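Local atomic coordinates of spike protein P1 (Pseudoalteromonas phage pm2, PDB entry 2VVE), a protein that serves as the receptor-binding spike at the fivefold vertices of the virion, its C-terminal part carrying the receptor-binding activity. Residues L19-D30 with F75-E86. Sequence-based numbering, arbitrary orientation.
Sequences LRDGVRELLPED and FGSVNYWVSDEE
Tyr80 fills the middle of this contact, and Leu19 lies over one face of its ring, CD2 3.8 Å from the ring centroid, in a CH-pi contact. With CG of Tyr80 wedged between its backbone N and carbonyl carbon (chi1 75°), the ring swings toward 19-30, where CB of Leu26 meets its edge at CD1. A tyrosine suits this place because its flat body packs in the core while its hydroxyl reaches the turn before strand 24-27: Tyr80 OH accepts a nearly straight bond from Arg20 N (2.9 Å, 177°). The aliphatic part of Arg24 runs alongside the ring, with CD 3.4 Å from Tyr80 OH.

Between the antiparallel strands, Arg24 and Tyr80 form a hydrogen-bonded pair. A classic beta bulge follows, in which Leu26 N (2.7 Å) and Leu27 N (3.2 Å) both donate to Val78 O, allowing both leucines to face the interior. Beyond it, Asp30 N closes onto Phe75 O.

Toward solvent, the extended Glu25 chain brings its carboxylate to Ser77, whose OG donates to Glu25 OE2 on the anti side at 2.9 Å. Arg24 holds Asp21 at two points: NE donates to the backbone O in the guanidinium plane, and NH2 makes a salt bridge to OD1 from above the carboxylate plane. Gly22 suits the turn because its phi is positive, a shape glycine takes readily, and its N donates to Ser83 O. A water accepts from Val82 N and lies within bonding distance of Arg20 O and Gly22 O, bridging the segments.

Strand 24-27 is the outermost strand, within this chain, of a four-stranded antiparallel sheet in the spike's second jelly-roll domain, and strand 78-81 joins it to strand 44-47. Ile44 packs against Leu19, Tyr80 and Val82, while Leu26 and Leu27 reach across to strand 33-39 of the facing sheet, and Val78 also touches Val12 of a second subunit.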
ATOM      1  N   LEU A  19      12.681  22.380   3.876  1.00 12.54           N
ATOM      2  CA  LEU A  19      11.317  22.883   4.042  1.00 13.64           C
ATOM      3  C   LEU A  19      11.161  23.592   5.392  1.00 15.80           C
ATOM      4  O   LEU A  19      11.329  22.976   6.442  1.00 16.70           O
ATOM      5  CB  LEU A  19      10.317  21.737   3.931  1.00 13.99           C
ATOM      6  CG  LEU A  19      10.259  20.978   2.597  1.00 11.10           C
ATOM      7  CD1 LEU A  19       9.435  19.708   2.762  1.00 11.83           C
ATOM      8  CD2 LEU A  19       9.666  21.866   1.496  1.00 14.86           C
ATOM      9  N   ARG A  20      10.850  24.888   5.359  1.00 11.13           N
ATOM     10  CA  ARG A  20      10.773  25.658   6.594  1.00 12.39           C
ATOM     11  C   ARG A  20       9.341  26.172   6.792  1.00 17.09           C
ATOM     12  O   ARG A  20       8.430  25.693   6.128  1.00 17.28           O
ATOM     13  CB  ARG A  20      11.853  26.746   6.609  1.00 13.75           C
ATOM     14  CG  ARG A  20      13.256  26.154   6.420  1.00 13.61           C
ATOM     15  CD  ARG A  20      14.366  27.136   6.767  1.00 17.37           C
ATOM     16  NE  ARG A  20      15.681  26.505   6.634  1.00 19.45           N
ATOM     17  CZ  ARG A  20      16.257  25.730   7.556  1.00 28.04           C
ATOM     18  NH1 ARG A  20      15.646  25.473   8.713  1.00 20.64           N
ATOM     19  NH2 ARG A  20      17.453  25.199   7.322  1.00 20.68           N
ATOM     20  N   ASP A  21       9.142  27.107   7.715  1.00 14.13           N
ATOM     21  CA  ASP A  21       7.798  27.473   8.158  1.00 12.82           C
ATOM     22  C   ASP A  21       7.157  28.620   7.386  1.00 15.19           C
ATOM     23  O   ASP A  21       7.841  29.498   6.848  1.00 13.93           O
ATOM     24  CB  ASP A  21       7.816  27.838   9.650  1.00 13.26           C
ATOM     25  CG  ASP A  21       8.761  29.000   9.950  1.00 17.42           C
ATOM     26  OD1 ASP A  21       9.950  28.932   9.557  1.00 17.73           O
ATOM     27  OD2 ASP A  21       8.319  29.981  10.562  1.00 24.64           O
ATOM     28  N   GLY A  22       5.833  28.636   7.396  1.00 13.38           N
ATOM     29  CA  GLY A  22       5.075  29.655   6.664  1.00 12.32           C
ATOM     30  C   GLY A  22       5.115  29.418   5.162  1.00 13.92           C
ATOM     31  O   GLY A  22       5.690  28.435   4.694  1.00 15.36           O
ATOM     32  N   VAL A  23       4.510  30.324   4.405  1.00 15.24           N
ATOM     33  CA  VAL A  23       4.509  30.184   2.938  1.00 10.85           C
ATOM     34  C   VAL A  23       5.839  30.699   2.418  1.00 15.48           C
ATOM     35  O   VAL A  23       6.224  31.850   2.682  1.00 16.01           O
ATOM     36  CB  VAL A  23       3.313  30.904   2.275  1.00 14.93           C
ATOM     37  CG1 VAL A  23       3.423  30.806   0.747  1.00 15.35           C
ATOM     38  CG2 VAL A  23       2.000  30.301   2.746  1.00 15.49           C
ATOM     39  N   ARG A  24       6.559  29.816   1.736  1.00 12.18           N
ATOM     40  CA  ARG A  24       7.881  30.099   1.190  1.00 13.57           C
ATOM     41  C   ARG A  24       7.930  29.631  -0.247  1.00 12.94           C
ATOM     42  O   ARG A  24       7.131  28.811  -0.681  1.00 14.48           O
ATOM     43  CB  ARG A  24       8.969  29.378   2.000  1.00 12.67           C
ATOM     44  CG  ARG A  24       9.109  29.899   3.426  1.00 13.89           C
ATOM     45  CD  ARG A  24      10.247  29.250   4.156  1.00 12.13           C
ATOM     46  NE  ARG A  24      10.267  29.641   5.574  1.00 17.53           N
ATOM     47  CZ  ARG A  24      11.305  30.196   6.188  1.00 23.86           C
ATOM     48  NH1 ARG A  24      12.430  30.420   5.523  1.00 18.60           N
ATOM     49  NH2 ARG A  24      11.224  30.510   7.479  1.00 24.80           N
ATOM     50  N   GLU A  25       8.886  30.155  -0.992  1.00 14.72           N
ATOM     51  CA  GLU A  25       9.051  29.745  -2.370  1.00 13.24           C
ATOM     52  C   GLU A  25       9.703  28.359  -2.447  1.00 14.78           C
ATOM     53  O   GLU A  25      10.704  28.102  -1.775  1.00 16.96           O
ATOM     54  CB  GLU A  25       9.909  30.774  -3.093  1.00 18.14           C
ATOM     55  CG  GLU A  25       9.880  30.632  -4.579  1.00 21.03           C
ATOM     56  CD  GLU A  25      10.606  31.755  -5.261  1.00 21.09           C
ATOM     57  OE1 GLU A  25      11.843  31.813  -5.127  1.00 26.58           O
ATOM     58  OE2 GLU A  25       9.936  32.557  -5.945  1.00 24.29           O
ATOM     59  N   LEU A  26       9.116  27.467  -3.243  1.00 12.68           N
ATOM     60  CA  LEU A  26       9.693  26.150  -3.484  1.00 11.04           C
ATOM     61  C   LEU A  26      10.646  26.226  -4.674  1.00 15.23           C
ATOM     62  O   LEU A  26      11.760  25.704  -4.624  1.00 15.96           O
ATOM     63  CB  LEU A  26       8.598  25.117  -3.759  1.00 10.12           C
ATOM     64  CG  LEU A  26       9.092  23.687  -3.962  1.00 12.00           C
ATOM     65  CD1 LEU A  26       9.503  23.082  -2.627  1.00 14.03           C
ATOM     66  CD2 LEU A  26       8.020  22.869  -4.652  1.00 18.93           C
ATOM     67  N   LEU A  27      10.188  26.866  -5.745  1.00 16.20           N
ATOM     68  CA  LEU A  27      11.004  27.117  -6.938  1.00 13.16           C
ATOM     69  C   LEU A  27      10.882  28.568  -7.376  1.00 13.52           C
ATOM     70  O   LEU A  27       9.776  29.134  -7.348  1.00 16.09           O
ATOM     71  CB  LEU A  27      10.535  26.236  -8.095  1.00 11.01           C
ATOM     72  CG  LEU A  27      10.511  24.732  -7.837  1.00 14.61           C
ATOM     73  CD1 LEU A  27       9.635  24.056  -8.883  1.00 19.97           C
ATOM     74  CD2 LEU A  27      11.928  24.160  -7.798  1.00 22.04           C
ATOM     75  N   PRO A  28      12.003  29.172  -7.823  1.00 16.24           N
ATOM     76  CA  PRO A  28      11.966  30.549  -8.294  1.00 15.56           C
ATOM     77  C   PRO A  28      11.532  30.603  -9.768  1.00 16.97           C
ATOM     78  O   PRO A  28      11.532  29.572 -10.451  1.00 16.15           O
ATOM     79  CB  PRO A  28      13.424  31.002  -8.131  1.00 15.48           C
ATOM     80  CG  PRO A  28      14.227  29.751  -8.388  1.00 16.74           C
ATOM     81  CD  PRO A  28      13.357  28.586  -7.928  1.00 15.47           C
ATOM     82  N   GLU A  29      11.160  31.782 -10.256  1.00 16.09           N
ATOM     83  CA  GLU A  29      10.994  31.949 -11.701  1.00 20.51           C
ATOM     84  C   GLU A  29      12.360  31.726 -12.347  1.00 22.34           C
ATOM     85  O   GLU A  29      13.358  32.336 -11.953  1.00 20.74           O
ATOM     86  CB  GLU A  29      10.442  33.318 -12.074  1.00 19.18           C
ATOM     87  CG  GLU A  29      10.158  33.454 -13.587  1.00 22.90           C
ATOM     88  CD  GLU A  29       9.411  34.716 -13.959  1.00 34.96           C
ATOM     89  OE1 GLU A  29       8.456  35.092 -13.242  1.00 41.22           O
ATOM     90  OE2 GLU A  29       9.769  35.325 -14.993  1.00 40.11           O
ATOM     91  N   ASP A  30      12.393  30.835 -13.330  1.00 16.69           N
ATOM     92  CA  ASP A  30      13.641  30.434 -13.962  1.00 17.13           C
ATOM     93  C   ASP A  30      13.313  29.988 -15.386  1.00 14.30           C
ATOM     94  O   ASP A  30      12.806  28.883 -15.597  1.00 12.87           O
ATOM     95  CB  ASP A  30      14.279  29.314 -13.127  1.00 17.95           C
ATOM     96  CG  ASP A  30      15.555  28.765 -13.737  1.00 18.62           C
ATOM     97  OD1 ASP A  30      15.921  29.145 -14.872  1.00 21.23           O
ATOM     98  OD2 ASP A  30      16.184  27.922 -13.074  1.00 26.68           O
ATOM     99  N   PHE A  75       7.774  27.373 -15.590  1.00 12.03           N
ATOM    100  CA  PHE A  75       9.051  28.048 -15.357  1.00 12.42           C
ATOM    101  C   PHE A  75       8.901  29.176 -14.341  1.00 17.52           C
ATOM    102  O   PHE A  75       9.875  29.849 -14.017  1.00 18.78           O
ATOM    103  CB  PHE A  75       9.697  28.560 -16.657  1.00 15.76           C
ATOM    104  CG  PHE A  75       8.948  29.690 -17.327  1.00 15.72           C
ATOM    105  CD1 PHE A  75       9.247  31.024 -17.039  1.00 14.60           C
ATOM    106  CD2 PHE A  75       7.979  29.418 -18.284  1.00 14.78           C
ATOM    107  CE1 PHE A  75       8.556  32.064 -17.668  1.00 16.98           C
ATOM    108  CE2 PHE A  75       7.284  30.454 -18.911  1.00 17.34           C
ATOM    109  CZ  PHE A  75       7.586  31.776 -18.610  1.00 27.25           C
ATOM    110  N   GLY A  76       7.678  29.374 -13.853  1.00 13.78           N
ATOM    111  CA  GLY A  76       7.392  30.461 -12.924  1.00 16.71           C
ATOM    112  C   GLY A  76       7.681  30.095 -11.478  1.00 13.70           C
ATOM    113  O   GLY A  76       8.165  28.990 -11.192  1.00 17.42           O
ATOM    114  N   SER A  77       7.381  31.044 -10.579  1.00 12.61           N
ATOM    115  CA  SER A  77       7.500  30.860  -9.135  1.00 17.19           C
ATOM    116  C   SER A  77       6.467  29.836  -8.665  1.00 15.76           C
ATOM    117  O   SER A  77       5.353  29.772  -9.204  1.00 17.93           O
ATOM    118  CB  SER A  77       7.258  32.203  -8.416  1.00 14.01           C
ATOM    119  OG  SER A  77       7.311  32.034  -7.011  1.00 39.78           O
ATOM    120  N   VAL A  78       6.846  29.031  -7.674  1.00 13.08           N
ATOM    121  CA  VAL A  78       5.940  28.064  -7.061  1.00 10.83           C
ATOM    122  C   VAL A  78       6.174  28.144  -5.550  1.00 12.98           C
ATOM    123  O   VAL A  78       7.318  28.111  -5.095  1.00 11.13           O
ATOM    124  CB  VAL A  78       6.190  26.625  -7.568  1.00 10.36           C
ATOM    125  CG1 VAL A  78       5.217  25.629  -6.887  1.00 16.22           C
ATOM    126  CG2 VAL A  78       6.009  26.541  -9.099  1.00 11.90           C
ATOM    127  N   ASN A  79       5.088  28.271  -4.796  1.00 11.82           N
ATOM    128  CA  ASN A  79       5.148  28.369  -3.321  1.00  9.02           C
ATOM    129  C   ASN A  79       4.731  27.097  -2.613  1.00 14.38           C
ATOM    130  O   ASN A  79       3.920  26.334  -3.136  1.00 12.33           O
ATOM    131  CB  ASN A  79       4.238  29.507  -2.859  1.00 10.81           C
ATOM    132  CG  ASN A  79       4.775  30.871  -3.249  1.00 22.26           C
ATOM    133  OD1 ASN A  79       5.964  31.133  -3.117  1.00 19.19           O
ATOM    134  ND2 ASN A  79       3.898  31.747  -3.738  1.00 27.44           N
ATOM    135  N   TYR A  80       5.261  26.887  -1.404  1.00  9.45           N
ATOM    136  CA  TYR A  80       4.852  25.762  -0.580  1.00  7.56           C
ATOM    137  C   TYR A  80       4.461  26.229   0.830  1.00  7.40           C
ATOM    138  O   TYR A  80       4.840  27.323   1.259  1.00 10.73           O
ATOM    139  CB  TYR A  80       5.945  24.673  -0.501  1.00 11.41           C
ATOM    140  CG  TYR A  80       7.124  25.040   0.390  1.00 12.27           C
ATOM    141  CD1 TYR A  80       8.251  25.657  -0.143  1.00 11.16           C
ATOM    142  CD2 TYR A  80       7.104  24.765   1.755  1.00  9.68           C
ATOM    143  CE1 TYR A  80       9.348  26.006   0.674  1.00 11.10           C
ATOM    144  CE2 TYR A  80       8.196  25.121   2.594  1.00 16.44           C
ATOM    145  CZ  TYR A  80       9.305  25.741   2.031  1.00  9.92           C
ATOM    146  OH  TYR A  80      10.385  26.104   2.811  1.00 12.58           O
ATOM    147  N   TRP A  81       3.700  25.381   1.522  1.00  9.53           N
ATOM    148  CA  TRP A  81       3.488  25.489   2.967  1.00 11.21           C
ATOM    149  C   TRP A  81       3.457  24.083   3.570  1.00 10.39           C
ATOM    150  O   TRP A  81       2.823  23.176   3.006  1.00 12.20           O
ATOM    151  CB  TRP A  81       2.167  26.208   3.260  1.00 11.36           C
ATOM    152  CG  TRP A  81       1.899  26.417   4.735  1.00 16.22           C
ATOM    153  CD1 TRP A  81       2.174  27.533   5.460  1.00 13.39           C
ATOM    154  CD2 TRP A  81       1.298  25.481   5.650  1.00 15.55           C
ATOM    155  NE1 TRP A  81       1.789  27.362   6.781  1.00 12.88           N
ATOM    156  CE2 TRP A  81       1.251  26.107   6.920  1.00 15.44           C
ATOM    157  CE3 TRP A  81       0.802  24.176   5.522  1.00 16.85           C
ATOM    158  CZ2 TRP A  81       0.717  25.479   8.046  1.00 15.00           C
ATOM    159  CZ3 TRP A  81       0.279  23.548   6.654  1.00 17.93           C
ATOM    160  CH2 TRP A  81       0.240  24.203   7.898  1.00 21.61           C
ATOM    161  N   VAL A  82       4.136  23.901   4.703  1.00 10.44           N
ATOM    162  CA  VAL A  82       4.086  22.626   5.437  1.00 12.18           C
ATOM    163  C   VAL A  82       3.742  22.814   6.910  1.00  9.18           C
ATOM    164  O   VAL A  82       3.210  21.912   7.549  1.00 13.57           O
ATOM    165  CB  VAL A  82       5.408  21.797   5.325  1.00 11.71           C
ATOM    166  CG1 VAL A  82       5.640  21.335   3.887  1.00 12.10           C
ATOM    167  CG2 VAL A  82       6.615  22.581   5.868  1.00 13.77           C
ATOM    168  N   SER A  83       4.058  23.989   7.447  1.00 11.88           N
ATOM    169  CA  SER A  83       3.996  24.186   8.896  1.00 18.47           C
ATOM    170  C   SER A  83       4.142  25.656   9.278  1.00 13.12           C
ATOM    171  O   SER A  83       4.801  26.411   8.575  1.00 14.56           O
ATOM    172  CB  SER A  83       5.103  23.368   9.576  1.00 15.71           C
ATOM    173  OG  SER A  83       5.140  23.640  10.957  1.00 15.87           O
ATOM    174  N   ASP A  84       3.522  26.042  10.393  1.00 12.01           N
ATOM    175  CA  ASP A  84       3.750  27.365  10.995  1.00 14.55           C
ATOM    176  C   ASP A  84       4.660  27.331  12.225  1.00 17.37           C
ATOM    177  O   ASP A  84       4.808  28.339  12.912  1.00 18.90           O
ATOM    178  CB  ASP A  84       2.427  28.045  11.346  1.00 17.93           C
ATOM    179  CG  ASP A  84       1.658  28.489  10.123  1.00 33.70           C
ATOM    180  OD1 ASP A  84       2.272  29.016   9.158  1.00 22.39           O
ATOM    181  OD2 ASP A  84       0.426  28.315  10.138  1.00 32.86           O
ATOM    182  N   GLU A  85       5.275  26.180  12.483  1.00 15.09           N
ATOM    183  CA  GLU A  85       6.195  26.009  13.622  1.00 16.66           C
ATOM    184  C   GLU A  85       7.562  26.609  13.301  1.00 16.36           C
ATOM    185  O   GLU A  85       8.251  26.122  12.401  1.00 14.38           O
ATOM    186  CB  GLU A  85       6.361  24.518  13.948  1.00 21.13           C
ATOM    187  CG  GLU A  85       5.191  23.900  14.704  1.00 30.43           C
ATOM    188  CD  GLU A  85       5.086  24.417  16.136  1.00 54.30           C
ATOM    189  OE1 GLU A  85       6.008  24.160  16.946  1.00 47.26           O
ATOM    190  OE2 GLU A  85       4.076  25.083  16.449  1.00 47.16           O
ATOM    191  N   GLU A  86       7.956  27.647  14.042  1.00 18.18           N
ATOM    192  CA  GLU A  86       9.221  28.343  13.792  1.00 23.79           C
ATOM    193  C   GLU A  86      10.425  27.490  14.183  1.00 28.54           C
ATOM    194  O   GLU A  86      11.430  27.455  13.477  1.00 23.52           O
ATOM    195  CB  GLU A  86       9.264  29.684  14.530  1.00 21.71           C
ATOM    196  CG  GLU A  86       8.355  30.739  13.905  1.00 23.97           C
ATOM    197  CD  GLU A  86       8.437  32.081  14.616  1.00 44.44           C
ATOM    198  OE1 GLU A  86       9.566  32.529  14.926  1.00 52.70           O
ATOM    199  OE2 GLU A  86       7.372  32.687  14.861  1.00 62.33           O
TER
HETATM  200  O   HOH W   1       5.887  25.903   5.709  1.00 13.58           O
HETATM  201  O   HOH W   2       5.874  30.405  11.481  1.00 31.82           O
HETATM  202  O   HOH W   3      11.043  26.586  10.315  1.00 39.09           O
HETATM  203  O   HOH W   4       6.590  33.620 -11.714  1.00 20.71           O